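Local structure of ESSB (Geobacillus thermodenitrificans, 2YNQ) at residues Ile105-Ile116 with Lys130-Tyr141. The protein is the extracellular domain of a membrane protein of the type VII (Ess) secretion system, and probably self-associates as part of that apparatus. Sequence-based numbering, arbitrary orientation.
Sequences IVYALLKYREQI and KLDEIDQEIKEY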
loop_
_atom_site.group_PDB
_atom_site.type_symbol
_atom_site.label_atom_id
_atom_site.label_comp_id
_atom_site.label_asym_id
_atom_site.label_seq_id
_atom_site.Cartn_x
_atom_site.Cartn_y
_atom_site.Cartn_z
ATOM N N ILE D 105 -9.347 -5.758 10.278
ATOM C CA ILE D 105 -9.338 -7.198 10.007
ATOM C C ILE D 105 -9.255 -7.400 8.508
ATOM O O ILE D 105 -8.418 -8.164 8.023
ATOM C CB ILE D 105 -10.581 -7.934 10.577
ATOM C CG1 ILE D 105 -10.641 -7.773 12.107
ATOM C CG2 ILE D 105 -10.568 -9.409 10.160
ATOM C CD1 ILE D 105 -11.970 -8.223 12.777
ATOM N N VAL D 106 -10.080 -6.682 7.762
ATOM C CA VAL D 106 -10.033 -6.815 6.318
ATOM C C VAL D 106 -8.651 -6.461 5.783
ATOM O O VAL D 106 -8.101 -7.182 4.940
ATOM C CB VAL D 106 -11.104 -5.962 5.613
ATOM C CG1 VAL D 106 -10.829 -5.921 4.134
ATOM C CG2 VAL D 106 -12.492 -6.509 5.896
ATOM N N TYR D 107 -8.083 -5.361 6.260
ATOM C CA TYR D 107 -6.777 -4.947 5.745
ATOM C C TYR D 107 -5.689 -5.990 6.033
ATOM O O TYR D 107 -4.844 -6.291 5.173
ATOM C CB TYR D 107 -6.387 -3.594 6.301
ATOM C CG TYR D 107 -5.184 -3.035 5.619
ATOM C CD1 TYR D 107 -5.287 -2.472 4.343
ATOM C CD2 TYR D 107 -3.938 -3.073 6.234
ATOM C CE1 TYR D 107 -4.181 -1.960 3.700
ATOM C CE2 TYR D 107 -2.816 -2.547 5.606
ATOM C CZ TYR D 107 -2.942 -2.003 4.344
ATOM O OH TYR D 107 -1.830 -1.520 3.704
ATOM N N ALA D 108 -5.731 -6.564 7.230
ATOM C CA ALA D 108 -4.790 -7.597 7.614
ATOM C C ALA D 108 -4.999 -8.880 6.796
ATOM O O ALA D 108 -4.038 -9.541 6.397
ATOM C CB ALA D 108 -4.907 -7.865 9.096
ATOM N N LEU D 109 -6.261 -9.201 6.516
ATOM C CA LEU D 109 -6.602 -10.346 5.655
ATOM C C LEU D 109 -5.994 -10.169 4.264
ATOM O O LEU D 109 -5.433 -11.118 3.691
ATOM C CB LEU D 109 -8.114 -10.538 5.574
ATOM C CG LEU D 109 -8.732 -11.250 6.784
ATOM C CD1 LEU D 109 -10.247 -11.058 6.817
ATOM C CD2 LEU D 109 -8.350 -12.767 6.868
ATOM N N LEU D 110 -6.079 -8.941 3.738
ATOM C CA LEU D 110 -5.428 -8.623 2.458
ATOM C C LEU D 110 -3.915 -8.823 2.480
ATOM O O LEU D 110 -3.369 -9.418 1.564
ATOM C CB LEU D 110 -5.785 -7.218 1.992
ATOM C CG LEU D 110 -7.227 -7.097 1.469
ATOM C CD1 LEU D 110 -7.599 -5.622 1.321
ATOM C CD2 LEU D 110 -7.489 -7.887 0.152
ATOM N N LYS D 111 -3.232 -8.352 3.523
ATOM C CA LYS D 111 -1.777 -8.574 3.623
ATOM C C LYS D 111 -1.480 -10.063 3.779
ATOM O O LYS D 111 -0.517 -10.576 3.217
ATOM C CB LYS D 111 -1.162 -7.772 4.777
ATOM C CG LYS D 111 -1.117 -6.262 4.556
ATOM C CD LYS D 111 -0.451 -5.875 3.219
ATOM C CE LYS D 111 0.000 -4.416 3.166
ATOM N NZ LYS D 111 1.307 -4.173 3.919
ATOM N N TYR D 112 -2.331 -10.770 4.513
ATOM C CA TYR D 112 -2.137 -12.192 4.703
ATOM C C TYR D 112 -2.332 -12.942 3.377
ATOM O O TYR D 112 -1.624 -13.922 3.096
ATOM C CB TYR D 112 -3.082 -12.709 5.796
ATOM C CG TYR D 112 -2.963 -14.172 6.110
ATOM C CD1 TYR D 112 -1.725 -14.779 6.309
ATOM C CD2 TYR D 112 -4.096 -14.951 6.233
ATOM C CE1 TYR D 112 -1.631 -16.155 6.623
ATOM C CE2 TYR D 112 -4.025 -16.311 6.536
ATOM C CZ TYR D 112 -2.795 -16.907 6.730
ATOM O OH TYR D 112 -2.754 -18.267 7.010
ATOM N N ARG D 113 -3.271 -12.465 2.562
ATOM C CA ARG D 113 -3.490 -13.050 1.252
ATOM C C ARG D 113 -2.187 -13.037 0.456
ATOM O O ARG D 113 -1.791 -14.065 -0.092
ATOM C CB ARG D 113 -4.635 -12.364 0.497
ATOM C CG ARG D 113 -5.244 -13.265 -0.571
ATOM C CD ARG D 113 -6.555 -12.727 -1.168
ATOM N NE ARG D 113 -6.361 -12.080 -2.462
ATOM C CZ ARG D 113 -6.101 -12.720 -3.603
ATOM N NH1 ARG D 113 -5.986 -14.044 -3.638
ATOM N NH2 ARG D 113 -5.955 -12.020 -4.723
ATOM N N GLU D 114 -1.504 -11.892 0.440
ATOM C CA GLU D 114 -0.243 -11.754 -0.303
ATOM C C GLU D 114 0.780 -12.778 0.155
ATOM O O GLU D 114 1.484 -13.365 -0.657
ATOM C CB GLU D 114 0.364 -10.375 -0.101
ATOM C CG GLU D 114 -0.300 -9.225 -0.814
ATOM C CD GLU D 114 0.276 -7.891 -0.350
ATOM O OE1 GLU D 114 1.394 -7.888 0.218
ATOM O OE2 GLU D 114 -0.379 -6.844 -0.536
ATOM N N GLN D 115 0.850 -12.983 1.465
ATOM C CA GLN D 115 1.832 -13.872 2.046
ATOM C C GLN D 115 1.559 -15.323 1.662
ATOM O O GLN D 115 2.496 -16.124 1.481
ATOM C CB GLN D 115 1.859 -13.709 3.561
ATOM C CG GLN D 115 2.925 -14.544 4.235
ATOM C CD GLN D 115 2.834 -14.496 5.742
ATOM O OE1 GLN D 115 2.632 -13.427 6.338
ATOM N NE2 GLN D 115 2.991 -15.656 6.374
ATOM N N ILE D 116 0.279 -15.660 1.529
ATOM C CA ILE D 116 -0.104 -16.988 1.055
ATOM C C ILE D 116 0.298 -17.129 -0.410
ATOM O O ILE D 116 0.957 -18.101 -0.784
ATOM C CB ILE D 116 -1.615 -17.267 1.251
ATOM C CG1 ILE D 116 -1.979 -17.272 2.746
ATOM C CG2 ILE D 116 -2.010 -18.598 0.594
ATOM C CD1 ILE D 116 -1.400 -18.451 3.541
ATOM N N LYS D 130 -6.848 -21.922 0.659
ATOM C CA LYS D 130 -6.661 -20.862 1.654
ATOM C C LYS D 130 -6.989 -19.471 1.121
ATOM O O LYS D 130 -7.681 -18.714 1.789
ATOM C CB LYS D 130 -5.263 -20.915 2.279
ATOM C CG LYS D 130 -5.100 -20.009 3.505
ATOM C CD LYS D 130 -4.526 -20.772 4.695
ATOM C CE LYS D 130 -5.613 -21.027 5.742
ATOM N NZ LYS D 130 -5.112 -21.794 6.915
ATOM N N LEU D 131 -6.518 -19.146 -0.080
ATOM C CA LEU D 131 -6.911 -17.893 -0.717
ATOM C C LEU D 131 -8.431 -17.760 -0.726
ATOM O O LEU D 131 -8.966 -16.686 -0.440
ATOM C CB LEU D 131 -6.412 -17.808 -2.164
ATOM C CG LEU D 131 -4.973 -17.451 -2.546
ATOM C CD1 LEU D 131 -4.281 -16.644 -1.453
ATOM C CD2 LEU D 131 -4.183 -18.700 -2.889
ATOM N N ASP D 132 -9.104 -18.864 -1.055
ATOM C CA ASP D 132 -10.554 -18.909 -1.175
ATOM C C ASP D 132 -11.231 -18.698 0.174
ATOM O O ASP D 132 -12.173 -17.904 0.278
ATOM C CB ASP D 132 -11.003 -20.223 -1.837
ATOM C CG ASP D 132 -10.650 -20.282 -3.324
ATOM O OD1 ASP D 132 -10.446 -19.212 -3.941
ATOM O OD2 ASP D 132 -10.579 -21.401 -3.881
ATOM N N GLU D 133 -10.741 -19.384 1.204
ATOM C CA GLU D 133 -11.190 -19.115 2.568
ATOM C C GLU D 133 -11.069 -17.622 2.917
ATOM O O GLU D 133 -11.962 -17.051 3.555
ATOM C CB GLU D 133 -10.391 -19.924 3.590
ATOM C CG GLU D 133 -10.524 -21.443 3.507
ATOM C CD GLU D 133 -9.687 -22.166 4.566
ATOM O OE1 GLU D 133 -9.221 -21.511 5.539
ATOM O OE2 GLU D 133 -9.495 -23.396 4.421
ATOM N N ILE D 134 -9.973 -16.990 2.494
ATOM C CA ILE D 134 -9.695 -15.598 2.882
ATOM C C ILE D 134 -10.626 -14.643 2.181
ATOM O O ILE D 134 -11.197 -13.755 2.797
ATOM C CB ILE D 134 -8.200 -15.204 2.645
ATOM C CG1 ILE D 134 -7.321 -15.799 3.744
ATOM C CG2 ILE D 134 -8.020 -13.695 2.617
ATOM C CD1 ILE D 134 -5.879 -15.953 3.347
ATOM N N ASP D 135 -10.780 -14.847 0.882
ATOM C CA ASP D 135 -11.637 -14.006 0.075
ATOM C C ASP D 135 -13.088 -14.075 0.524
ATOM O O ASP D 135 -13.811 -13.078 0.472
ATOM C CB ASP D 135 -11.492 -14.392 -1.392
ATOM C CG ASP D 135 -10.191 -13.907 -1.981
ATOM O OD1 ASP D 135 -9.858 -12.707 -1.799
ATOM O OD2 ASP D 135 -9.512 -14.718 -2.635
ATOM N N GLN D 136 -13.495 -15.253 0.980
ATOM C CA GLN D 136 -14.831 -15.462 1.514
ATOM C C GLN D 136 -15.023 -14.676 2.813
ATOM O O GLN D 136 -16.043 -14.007 3.000
ATOM C CB GLN D 136 -15.107 -16.975 1.673
ATOM C CG GLN D 136 -16.519 -17.357 2.159
ATOM C CD GLN D 136 -17.642 -16.601 1.446
ATOM O OE1 GLN D 136 -18.265 -15.697 2.027
ATOM N NE2 GLN D 136 -17.896 -16.959 0.183
ATOM N N GLU D 137 -14.028 -14.723 3.694
ATOM C CA GLU D 137 -14.059 -13.898 4.907
ATOM C C GLU D 137 -14.055 -12.393 4.623
ATOM O O GLU D 137 -14.798 -11.623 5.246
ATOM C CB GLU D 137 -12.915 -14.252 5.835
ATOM C CG GLU D 137 -13.053 -13.593 7.167
ATOM C CD GLU D 137 -12.117 -14.153 8.198
ATOM O OE1 GLU D 137 -11.237 -14.967 7.832
ATOM O OE2 GLU D 137 -12.273 -13.776 9.382
ATOM N N ILE D 138 -13.224 -11.977 3.675
ATOM C CA ILE D 138 -13.178 -10.572 3.287
ATOM C C ILE D 138 -14.547 -10.148 2.763
ATOM O O ILE D 138 -15.095 -9.142 3.210
ATOM C CB ILE D 138 -12.069 -10.298 2.238
ATOM C CG1 ILE D 138 -10.697 -10.278 2.925
ATOM C CG2 ILE D 138 -12.336 -8.980 1.492
ATOM C CD1 ILE D 138 -9.534 -10.514 1.990
ATOM N N LYS D 139 -15.105 -10.938 1.847
ATOM C CA LYS D 139 -16.406 -10.608 1.267
ATOM C C LYS D 139 -17.504 -10.550 2.327
ATOM O O LYS D 139 -18.357 -9.665 2.295
ATOM C CB LYS D 139 -16.781 -11.551 0.124
ATOM C CG LYS D 139 -17.755 -10.896 -0.833
ATOM C CD LYS D 139 -18.038 -11.714 -2.085
ATOM C CE LYS D 139 -18.915 -10.891 -3.021
ATOM N NZ LYS D 139 -19.306 -11.666 -4.223
ATOM N N GLU D 140 -17.447 -11.467 3.289
ATOM C CA GLU D 140 -18.365 -11.435 4.418
ATOM C C GLU D 140 -18.320 -10.091 5.173
ATOM O O GLU D 140 -19.372 -9.485 5.415
ATOM C CB GLU D 140 -18.131 -12.641 5.348
ATOM C CG GLU D 140 -19.355 -13.031 6.177
ATOM C CD GLU D 140 -20.651 -12.985 5.359
ATOM O OE1 GLU D 140 -20.754 -13.753 4.372
ATOM O OE2 GLU D 140 -21.564 -12.179 5.686
ATOM N N TYR D 141 -17.108 -9.625 5.521
ATOM C CA TYR D 141 -16.920 -8.335 6.211
ATOM C C TYR D 141 -17.314 -7.178 5.319
ATOM O O TYR D 141 -17.945 -6.218 5.766
ATOM C CB TYR D 141 -15.481 -8.136 6.673
ATOM C CG TYR D 141 -15.096 -8.940 7.876
ATOM C CD1 TYR D 141 -15.745 -8.767 9.095
ATOM C CD2 TYR D 141 -14.058 -9.863 7.805
ATOM C CE1 TYR D 141 -15.386 -9.523 10.217
ATOM C CE2 TYR D 141 -13.692 -10.615 8.909
ATOM C CZ TYR D 141 -14.362 -10.442 10.107
ATOM O OH TYR D 141 -13.982 -11.187 11.186
#
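CD1 of Ile-134 approaches the Tyr-112 ring obliquely, 3.5 Å from CD2 of Tyr-112, while CG1 of Ile-116, from the same helix as the tyrosine, lies over one face toward the rim. At the Tyr-141 ring the approaches are likewise oblique: CG2 of Ile-105 comes to 3.6 Å from CE2 of Tyr-141, and CD1 of Leu-109 and CG2 of Val-106 close in nearby. The guanidinium of Arg-113 has CG of Leu-131 at its edge, 3.7 Å from NH1 of Arg-113, and its plane is turned 53° from the Asp-135 carboxylate. OD1 of Asp-135 stands 3.6 Å from NE of Arg-113, far off the plane of that group, so the long salt bridge is electrostatic and no N-H is aimed at the oxygen. The bend at chi3 (100°) turns the guanidinium off the line of its otherwise extended stem, whose CG packs 3.6 Å from CD1 of Leu-131. An alanine in place of Arg-113 is likely to leave Asp-135 without this opposite charge and Leu-131 less covered. Knobs-into-holes packing is reciprocal: Leu-109 sits among Ile-134, Glu-137, Ile-138 and Tyr-141, and Ile-134 among Leu-109, Tyr-112, Arg-113 and Ile-116. CB of Leu-109 lies 3.7 Å from CG1 of Ile-138. Glu-137 lends its stem to CD1 of Leu-109 while its carboxylate pairs with Arg-97 of helix 89-99. The segments run antiparallel at 160°, their axes 9.9 Å apart, as in a helical hairpin joining helix 102-118 to helix 124-152. With no hydrogen bond across it, the contact implies cohesion mainly through apolar interlocking, supplemented by one loosely oriented ion pair.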